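Pectate lyase (Bacillus, PDB 3VMV) probably cleaves polygalacturonate, the backbone of pectin, by beta-elimination, using a parallel beta-helix scaffold. Local coordinates at residues 90-95 and 108-113; 183-188 and 210-215; 233-238 and 271-276. All blocks are in the same frame, centred on the assembly; numbering follows the deposited sequence.

All three contacts belong to one parallel beta-helix but lie in two regions of it. Contact 1 joins strands 91-93 and 111-113 on the far side of the chain's centre from the others; its centre is about 27 Å from that of contact 2 and about 32 Å from that of contact 3. Contacts 2 and 3 are neighbours, centres about 8 Å apart, because strands 210-212 and 231-234 pair directly: Arg-234 N is 2.8 Å from Ile-211 O. Beyond these strand ends, Ser-271 OG meets Asp-185 OD1 at 2.7 Å. Arg-234 hydrogen-bonds a sulfate, probably from the crystallisation liquor, with Arg-212 only a long, weak ion pair away; it may mark an anion-binding pocket.

Contact 1 of 3, residues 90-95 and 108-113; sequences GEFDGI and QNVSIH
Gly-90 O receives the amide of Ser-111 (N to O 2.9 Å), and a water joins Gly-90 N to Asn-109 O, next to the parallel pairing of Glu-91 with Ser-111. The extended chain of Glu-91, with CG anti to the backbone N (chi1 -180°), reaches across to His-113 on the neighbouring strand. Its OE2 accepts a hydrogen bond from His-113 NE2, 2.7 Å away, on the anti side of the carboxylate and only 7° out of the imidazole plane. Phe-92 gives its N to Ser-111 O (2.7 Å) and accepts at O from His-113 N. Its side chain lies on the other face, where the ring edge at CE2 meets Val-110 CG1 at 3.8 Å and CB runs beside Ile-112 CG1 at 3.9 Å. Asp-93 returns to the histidine, its CA over the imidazole face, 4.1 Å from the ring centroid, and its OD1 3.3 Å from His-113 CE1. Gly-94 N closes the ladder on His-113 O at 2.8 Å. A leucine in place of His-113 removes the imidazole, which would probably leave Glu-91 OE2 without its donor and Tyr-140 of strand 138-140 without its stacking partner. These pairings are the rungs between successive coils of the parallel beta-helix, apolar on the Phe-92 face and polar on the Glu-91 face, where two neighbouring carboxylates would tend to stabilise a protonated His-113.

Contact 2 of 3, residues 183-188 and 210-215; sequences HTDNAS and LIRYAD
Loop 183-188 bends over the end of strand 210-212 without pairing with it as a strand, the closest CA pair being Ala-187 and Tyr-213, 6.5 Å apart. Asp-185 is the centre of an inverse gamma turn, and its carboxylate meets the side chain of Arg-212 at about a right angle. The arginine chain is extended (chi2 173°, chi3 169°), which carries NE out to Asp-185 OD1 in a salt bridge of 2.8 Å; the oxygen lies in the guanidinium plane, whereas the nitrogen stands 44° above the carboxylate plane. On the same edge a water bridges Asp-185 OD2 and Arg-212 NH2, accepting from NH2 at 2.9 Å. Thr-184 N lies over one guanidinium face, and NH1 reaches back to Gly-182 O, so the flat group is held at its edges and covered on that face. Strand 210-212 follows 177-181 in the stack of parallel strands of the beta-helix, and loop 183-188 leaves the end of the earlier coil, where loops probably border the substrate groove, as in other family 1 lyases. Ser-271, from a later loop, is a further donor to Asp-185 OD1. Ala-187 CA sits over the centre of the Tyr-213 ring, 3.6 Å from the centroid, a CH-pi contact, with Ala-187 CB 3.7 Å from Tyr-213 CE1. The edge of the same ring points at Thr-184 O and Asp-185 C. Beyond it, Asn-186 OD1 accepts from Ser-188 N, an Asx turn, and from Ser-188 OG at 2.7 Å, both from one face of the amide.

Contact 3 of 3, residues 233-238 and 271-276; sequences SRVGAR and SPSTGY. With SO4 (sulfate ion), chain C.
Segments 233-238 and 271-276 are laced by backbone bonds around a type I' turn from Arg-234 to Ala-237: Gly-275 N to Ser-233 O, Val-235 N to Ser-273 O (2.8 Å), Gly-236 N to Thr-274 O, and Tyr-276 N to Ala-237 O (2.7 Å). The last belongs to the parallel bridge of Arg-238 with Tyr-276, which links the start of strands 238-242 and 276-280 in successive coils of the beta-helix. Gly-275 packs so closely on Ser-233 OG and Arg-234 N that a beta carbon would collide with both. Ser-233 OG, anti to its own N (chi1 -174°), donates to Tyr-276 O at 3.0 Å, while the Tyr-276 ring turns its edge to Ala-237 O. At the turn's corner, Val-235 CG1 rests against Pro-272 CD at 3.7 Å. The chain of Arg-234 bends at chi3 (78°) and brings its guanidinium edge to Ser-271, with NE 2.8 Å and NH1 3.2 Å from OG and the oxygen exactly in the guanidinium plane. Two further N-H groups serve the sulfate: NH1 bonds to O1 at 2.9 Å and NH2 to O4. Since Ser-271 OG also bonds to Asp-185, the hydroxyl bridges the carboxylate and Arg-234; with the sulfate bonds it probably fixes the rotation of a guanidinium that, with nearby Arg-212, offers a positively charged site consistent with binding an anion.

Contact 1 of 3, residues 90-95 and 108-113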
loop_
_atom_site.group_PDB
_atom_site.type_symbol
_atom_site.label_atom_id
_atom_site.label_comp_id
_atom_site.label_asym_id
_atom_site.label_seq_id
_atom_site.Cartn_x
_atom_site.Cartn_y
_atom_site.Cartn_z
ATOM N N GLY A 90 4.495 -7.306 16.345
ATOM C CA GLY A 90 4.524 -5.915 15.879
ATOM C C GLY A 90 3.153 -5.495 15.441
ATOM O O GLY A 90 2.851 -5.551 14.270
ATOM N N GLU A 91 2.328 -5.054 16.375
ATOM C CA GLU A 91 0.921 -4.836 16.094
ATOM C C GLU A 91 0.554 -3.382 16.370
ATOM O O GLU A 91 0.956 -2.859 17.416
ATOM C CB GLU A 91 0.061 -5.748 16.964
ATOM C CG GLU A 91 -1.422 -5.562 16.710
ATOM C CD GLU A 91 -2.310 -6.369 17.628
ATOM O OE1 GLU A 91 -1.768 -7.177 18.421
ATOM O OE2 GLU A 91 -3.562 -6.197 17.571
ATOM N N PHE A 92 -0.195 -2.769 15.436
ATOM C CA PHE A 92 -0.717 -1.407 15.593
ATOM C C PHE A 92 -2.228 -1.570 15.571
ATOM O O PHE A 92 -2.803 -1.822 14.517
ATOM C CB PHE A 92 -0.268 -0.505 14.422
ATOM C CG PHE A 92 1.211 -0.230 14.379
ATOM C CD1 PHE A 92 1.705 1.043 14.662
ATOM C CD2 PHE A 92 2.101 -1.239 14.059
ATOM C CE1 PHE A 92 3.070 1.308 14.635
ATOM C CE2 PHE A 92 3.499 -0.977 14.048
ATOM C CZ PHE A 92 3.958 0.296 14.316
ATOM N N ASP A 93 -2.855 -1.464 16.739
ATOM C CA ASP A 93 -4.286 -1.702 16.897
ATOM C C ASP A 93 -4.978 -0.348 17.053
ATOM O O ASP A 93 -4.880 0.312 18.100
ATOM C CB ASP A 93 -4.519 -2.587 18.118
ATOM C CG ASP A 93 -5.999 -2.854 18.369
ATOM O OD1 ASP A 93 -6.855 -2.402 17.565
ATOM O OD2 ASP A 93 -6.299 -3.526 19.388
ATOM N N GLY A 94 -5.615 0.092 15.964
ATOM C CA GLY A 94 -6.387 1.323 16.024
ATOM C C GLY A 94 -5.573 2.562 15.787
ATOM O O GLY A 94 -6.096 3.669 16.024
ATOM N N ILE A 95 -4.324 2.420 15.336
ATOM C CA ILE A 95 -3.502 3.613 15.056
ATOM C C ILE A 95 -2.640 3.267 13.869
ATOM O O ILE A 95 -2.092 2.164 13.804
ATOM C CB ILE A 95 -2.637 4.079 16.279
ATOM C CG1 ILE A 95 -1.949 5.395 15.931
ATOM C CG2 ILE A 95 -1.682 2.975 16.743
ATOM C CD1 ILE A 95 -1.348 6.126 17.157
ATOM N N GLN A 108 7.855 -3.126 7.652
ATOM C CA GLN A 108 7.905 -4.556 7.372
ATOM C C GLN A 108 7.444 -5.358 8.566
ATOM O O GLN A 108 7.782 -5.061 9.746
ATOM C CB GLN A 108 9.348 -4.881 7.036
ATOM C CG GLN A 108 9.569 -6.311 6.594
ATOM C CD GLN A 108 10.979 -6.516 6.083
ATOM O OE1 GLN A 108 11.208 -6.974 4.935
ATOM N NE2 GLN A 108 11.926 -6.208 6.918
ATOM N N ASN A 109 6.749 -6.458 8.288
ATOM C CA ASN A 109 6.365 -7.420 9.322
ATOM C C ASN A 109 5.549 -6.855 10.488
ATOM O O ASN A 109 5.752 -7.252 11.646
ATOM C CB ASN A 109 7.597 -8.156 9.882
ATOM C CG ASN A 109 7.236 -9.441 10.602
ATOM O OD1 ASN A 109 6.400 -10.228 10.121
ATOM N ND2 ASN A 109 7.861 -9.656 11.767
ATOM N N VAL A 110 4.662 -5.915 10.185
ATOM C CA VAL A 110 3.712 -5.453 11.212
ATOM C C VAL A 110 2.255 -5.699 10.792
ATOM O O VAL A 110 1.940 -5.798 9.597
ATOM C CB VAL A 110 3.908 -3.916 11.534
ATOM C CG1 VAL A 110 5.297 -3.663 12.060
ATOM C CG2 VAL A 110 3.620 -3.065 10.266
ATOM N N SER A 111 1.356 -5.759 11.775
ATOM C CA SER A 111 -0.067 -5.824 11.497
ATOM C C SER A 111 -0.655 -4.500 11.916
ATOM O O SER A 111 -0.389 -4.062 13.037
ATOM C CB SER A 111 -0.735 -6.924 12.302
ATOM O OG SER A 111 -0.156 -8.189 11.959
ATOM N N ILE A 112 -1.415 -3.865 11.035
ATOM C CA ILE A 112 -2.002 -2.553 11.355
ATOM C C ILE A 112 -3.459 -2.654 11.020
ATOM O O ILE A 112 -3.822 -2.970 9.851
ATOM C CB ILE A 112 -1.362 -1.420 10.511
ATOM C CG1 ILE A 112 0.171 -1.437 10.682
ATOM C CG2 ILE A 112 -1.972 -0.048 10.951
ATOM C CD1 ILE A 112 0.871 -0.281 9.968
ATOM N N HIS A 113 -4.329 -2.372 11.989
ATOM C CA HIS A 113 -5.712 -2.697 11.757
ATOM C C HIS A 113 -6.694 -1.863 12.582
ATOM O O HIS A 113 -6.363 -1.266 13.583
ATOM C CB HIS A 113 -5.929 -4.201 12.031
ATOM C CG HIS A 113 -5.708 -4.580 13.469
ATOM N ND1 HIS A 113 -6.738 -4.652 14.386
ATOM C CD2 HIS A 113 -4.581 -4.905 14.151
ATOM C CE1 HIS A 113 -6.257 -5.001 15.568
ATOM N NE2 HIS A 113 -4.947 -5.156 15.457
HETATM O O HOH W 1 4.760 -8.708 13.783
HETATM O O HOH W 2 1.759 -8.660 13.909
#

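Contact 2 of 3, residues 183-188 and 210-215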
loop_
_atom_site.group_PDB
_atom_site.type_symbol
_atom_site.label_atom_id
_atom_site.label_comp_id
_atom_site.label_asym_id
_atom_site.label_seq_id
_atom_site.Cartn_x
_atom_site.Cartn_y
_atom_site.Cartn_z
ATOM N N HIS A 183 -5.414 11.119 -4.458
ATOM C CA HIS A 183 -6.640 11.335 -3.672
ATOM C C HIS A 183 -7.625 12.305 -4.321
ATOM O O HIS A 183 -8.753 12.446 -3.854
ATOM C CB HIS A 183 -6.274 11.849 -2.251
ATOM C CG HIS A 183 -5.867 13.294 -2.212
ATOM N ND1 HIS A 183 -4.724 13.778 -2.815
ATOM C CD2 HIS A 183 -6.505 14.384 -1.712
ATOM C CE1 HIS A 183 -4.659 15.091 -2.671
ATOM N NE2 HIS A 183 -5.733 15.485 -2.009
ATOM N N THR A 184 -7.185 12.989 -5.372
ATOM C CA THR A 184 -8.004 13.996 -6.036
ATOM C C THR A 184 -7.601 14.102 -7.503
ATOM O O THR A 184 -6.502 13.699 -7.879
ATOM C CB THR A 184 -7.867 15.365 -5.354
ATOM O OG1 THR A 184 -8.962 16.197 -5.767
ATOM C CG2 THR A 184 -6.540 16.042 -5.713
ATOM N N ASP A 185 -8.505 14.621 -8.335
ATOM C CA ASP A 185 -8.205 14.782 -9.762
ATOM C C ASP A 185 -7.366 16.031 -10.009
ATOM O O ASP A 185 -7.821 16.989 -10.662
ATOM C CB ASP A 185 -9.501 14.863 -10.556
ATOM C CG ASP A 185 -10.326 13.572 -10.468
ATOM O OD1 ASP A 185 -9.746 12.459 -10.309
ATOM O OD2 ASP A 185 -11.565 13.690 -10.579
ATOM N N ASN A 186 -6.151 16.023 -9.459
ATOM C CA ASN A 186 -5.174 17.088 -9.694
ATOM C C ASN A 186 -3.866 16.416 -10.112
ATOM O O ASN A 186 -3.169 15.771 -9.277
ATOM C CB ASN A 186 -5.010 17.914 -8.417
ATOM C CG ASN A 186 -4.034 19.053 -8.581
ATOM O OD1 ASN A 186 -3.174 19.027 -9.466
ATOM N ND2 ASN A 186 -4.195 20.093 -7.759
ATOM N N ALA A 187 -3.579 16.484 -11.408
ATOM C CA ALA A 187 -2.400 15.809 -11.931
ATOM C C ALA A 187 -1.140 16.269 -11.227
ATOM O O ALA A 187 -0.217 15.487 -11.066
ATOM C CB ALA A 187 -2.268 16.075 -13.414
ATOM N N SER A 188 -1.083 17.534 -10.819
ATOM C CA SER A 188 0.151 18.050 -10.227
ATOM C C SER A 188 0.435 17.506 -8.835
ATOM O O SER A 188 1.535 17.717 -8.314
ATOM C CB SER A 188 0.122 19.586 -10.194
ATOM O OG SER A 188 -0.710 20.031 -9.147
ATOM N N LEU A 210 -7.532 2.156 -6.214
ATOM C CA LEU A 210 -8.059 3.296 -6.958
ATOM C C LEU A 210 -6.829 4.065 -7.443
ATOM O O LEU A 210 -6.039 4.531 -6.618
ATOM C CB LEU A 210 -8.938 4.180 -6.055
ATOM C CG LEU A 210 -9.721 5.310 -6.714
ATOM C CD1 LEU A 210 -10.655 5.920 -5.664
ATOM C CD2 LEU A 210 -8.812 6.414 -7.333
ATOM N N ILE A 211 -6.617 4.102 -8.767
ATOM C CA ILE A 211 -5.407 4.733 -9.293
ATOM C C ILE A 211 -5.786 5.936 -10.117
ATOM O O ILE A 211 -6.460 5.798 -11.132
ATOM C CB ILE A 211 -4.564 3.757 -10.185
ATOM C CG1 ILE A 211 -4.288 2.443 -9.462
ATOM C CG2 ILE A 211 -3.222 4.419 -10.596
ATOM C CD1 ILE A 211 -3.756 1.371 -10.407
ATOM N N ARG A 212 -5.300 7.116 -9.718
ATOM C CA ARG A 212 -5.390 8.322 -10.536
ATOM C C ARG A 212 -4.021 8.678 -11.091
ATOM O O ARG A 212 -3.074 8.785 -10.317
ATOM C CB ARG A 212 -5.917 9.533 -9.753
ATOM C CG ARG A 212 -7.374 9.430 -9.338
ATOM C CD ARG A 212 -7.672 10.629 -8.433
ATOM N NE ARG A 212 -9.098 10.826 -8.134
ATOM C CZ ARG A 212 -9.671 10.417 -6.997
ATOM N NH1 ARG A 212 -8.974 9.756 -6.070
ATOM N NH2 ARG A 212 -10.961 10.668 -6.806
ATOM N N TYR A 213 -3.933 8.871 -12.417
ATOM C CA TYR A 213 -2.725 9.416 -13.114
ATOM C C TYR A 213 -1.483 8.544 -13.153
ATOM O O TYR A 213 -0.735 8.567 -14.157
ATOM C CB TYR A 213 -2.250 10.800 -12.550
ATOM C CG TYR A 213 -3.332 11.851 -12.492
ATOM C CD1 TYR A 213 -3.768 12.497 -13.657
ATOM C CD2 TYR A 213 -3.944 12.157 -11.289
ATOM C CE1 TYR A 213 -4.801 13.450 -13.618
ATOM C CE2 TYR A 213 -4.964 13.102 -11.242
ATOM C CZ TYR A 213 -5.377 13.736 -12.409
ATOM O OH TYR A 213 -6.392 14.653 -12.372
ATOM N N ALA A 214 -1.241 7.812 -12.063
ATOM C CA ALA A 214 0.060 7.132 -11.874
ATOM C C ALA A 214 0.321 5.956 -12.819
ATOM O O ALA A 214 -0.618 5.314 -13.283
ATOM C CB ALA A 214 0.153 6.636 -10.468
ATOM N N ASP A 215 1.614 5.721 -13.083
ATOM C CA ASP A 215 2.073 4.442 -13.644
ATOM C C ASP A 215 2.316 3.447 -12.504
ATOM O O ASP A 215 3.036 3.732 -11.503
ATOM C CB ASP A 215 3.369 4.658 -14.422
ATOM C CG ASP A 215 3.155 5.467 -15.719
ATOM O OD1 ASP A 215 2.020 5.514 -16.206
ATOM O OD2 ASP A 215 4.136 6.082 -16.209
HETATM O O HOH W 3 -12.755 11.974 -8.748
#

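Contact 3 of 3, residues 233-238 and 271-276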
loop_
_atom_site.group_PDB
_atom_site.type_symbol
_atom_site.label_atom_id
_atom_site.label_comp_id
_atom_site.label_asym_id
_atom_site.label_seq_id
_atom_site.Cartn_x
_atom_site.Cartn_y
_atom_site.Cartn_z
ATOM N N SER A 233 -8.660 2.247 -12.821
ATOM C CA SER A 233 -7.669 3.091 -13.453
ATOM C C SER A 233 -8.322 4.325 -14.047
ATOM O O SER A 233 -9.178 4.208 -14.946
ATOM C CB SER A 233 -6.950 2.274 -14.547
ATOM O OG SER A 233 -5.864 2.997 -15.107
ATOM N N ARG A 234 -7.902 5.499 -13.547
ATOM C CA ARG A 234 -8.580 6.767 -13.805
ATOM C C ARG A 234 -7.625 7.823 -14.321
ATOM O O ARG A 234 -6.440 7.810 -13.975
ATOM C CB ARG A 234 -9.210 7.274 -12.478
ATOM C CG ARG A 234 -10.437 6.437 -12.074
ATOM C CD ARG A 234 -10.715 6.446 -10.587
ATOM N NE ARG A 234 -11.378 7.684 -10.181
ATOM C CZ ARG A 234 -12.250 7.743 -9.187
ATOM N NH1 ARG A 234 -12.798 8.914 -8.891
ATOM N NH2 ARG A 234 -12.594 6.634 -8.502
ATOM N N VAL A 235 -8.174 8.780 -15.081
ATOM C CA VAL A 235 -7.456 10.002 -15.531
ATOM C C VAL A 235 -6.025 9.738 -15.953
ATOM O O VAL A 235 -5.057 10.315 -15.442
ATOM C CB VAL A 235 -7.515 11.221 -14.541
ATOM C CG1 VAL A 235 -8.896 11.862 -14.599
ATOM C CG2 VAL A 235 -7.156 10.858 -13.125
ATOM N N GLY A 236 -5.905 8.836 -16.923
ATOM C CA GLY A 236 -4.616 8.646 -17.574
ATOM C C GLY A 236 -3.628 7.769 -16.821
ATOM O O GLY A 236 -2.479 7.647 -17.260
ATOM N N ALA A 237 -4.053 7.161 -15.718
ATOM C CA ALA A 237 -3.224 6.124 -15.089
ATOM C C ALA A 237 -2.872 5.049 -16.107
ATOM O O ALA A 237 -3.607 4.823 -17.038
ATOM C CB ALA A 237 -3.963 5.469 -13.936
ATOM N N ARG A 238 -1.709 4.415 -15.938
ATOM C CA ARG A 238 -1.361 3.238 -16.756
ATOM C C ARG A 238 -0.980 2.119 -15.827
ATOM O O ARG A 238 -0.021 2.284 -15.040
ATOM C CB ARG A 238 -0.165 3.544 -17.658
ATOM C CG ARG A 238 -0.522 4.634 -18.676
ATOM C CD ARG A 238 0.589 4.848 -19.690
ATOM N NE ARG A 238 1.842 5.202 -19.028
ATOM C CZ ARG A 238 2.944 5.473 -19.720
ATOM N NH1 ARG A 238 4.062 5.772 -19.115
ATOM N NH2 ARG A 238 2.919 5.384 -21.046
ATOM N N SER A 271 -14.075 10.592 -11.584
ATOM C CA SER A 271 -13.031 11.270 -12.402
ATOM C C SER A 271 -13.552 11.541 -13.823
ATOM O O SER A 271 -14.461 10.878 -14.298
ATOM C CB SER A 271 -11.702 10.490 -12.458
ATOM O OG SER A 271 -11.109 10.315 -11.170
ATOM N N PRO A 272 -12.968 12.541 -14.482
ATOM C CA PRO A 272 -13.576 12.949 -15.750
ATOM C C PRO A 272 -13.222 12.058 -16.929
ATOM O O PRO A 272 -13.915 12.123 -17.955
ATOM C CB PRO A 272 -13.053 14.378 -15.962
ATOM C CG PRO A 272 -11.915 14.548 -15.023
ATOM C CD PRO A 272 -12.119 13.580 -13.879
ATOM N N SER A 273 -12.189 11.220 -16.799
ATOM C CA SER A 273 -11.828 10.344 -17.918
ATOM C C SER A 273 -11.159 9.081 -17.395
ATOM O O SER A 273 -10.768 9.014 -16.229
ATOM C CB SER A 273 -10.876 11.066 -18.869
ATOM O OG SER A 273 -9.694 11.456 -18.204
ATOM N N THR A 274 -11.028 8.112 -18.296
ATOM C CA THR A 274 -10.470 6.805 -17.988
ATOM C C THR A 274 -8.955 6.809 -17.831
ATOM O O THR A 274 -8.249 7.664 -18.353
ATOM C CB THR A 274 -10.861 5.832 -19.110
ATOM O OG1 THR A 274 -10.616 4.471 -18.726
ATOM C CG2 THR A 274 -10.088 6.145 -20.415
ATOM N N GLY A 275 -8.474 5.776 -17.141
ATOM C CA GLY A 275 -7.062 5.398 -17.217
ATOM C C GLY A 275 -6.949 4.234 -18.192
ATOM O O GLY A 275 -7.875 3.925 -18.948
ATOM N N TYR A 276 -5.773 3.610 -18.184
ATOM C CA TYR A 276 -5.453 2.550 -19.130
ATOM C C TYR A 276 -4.930 1.319 -18.389
ATOM O O TYR A 276 -4.495 1.407 -17.211
ATOM C CB TYR A 276 -4.353 3.034 -20.068
ATOM C CG TYR A 276 -4.680 4.244 -20.895
ATOM C CD1 TYR A 276 -5.230 4.112 -22.161
ATOM C CD2 TYR A 276 -4.428 5.513 -20.401
ATOM C CE1 TYR A 276 -5.493 5.230 -22.926
ATOM C CE2 TYR A 276 -4.701 6.626 -21.145
ATOM C CZ TYR A 276 -5.239 6.474 -22.405
ATOM O OH TYR A 276 -5.514 7.583 -23.194
HETATM S S SO4 C . -14.412 7.789 -5.457
HETATM O O1 SO4 C . -14.011 8.941 -6.301
HETATM O O2 SO4 C . -13.561 7.760 -4.264
HETATM O O3 SO4 C . -15.821 7.929 -5.089
HETATM O O4 SO4 C . -14.213 6.521 -6.182
#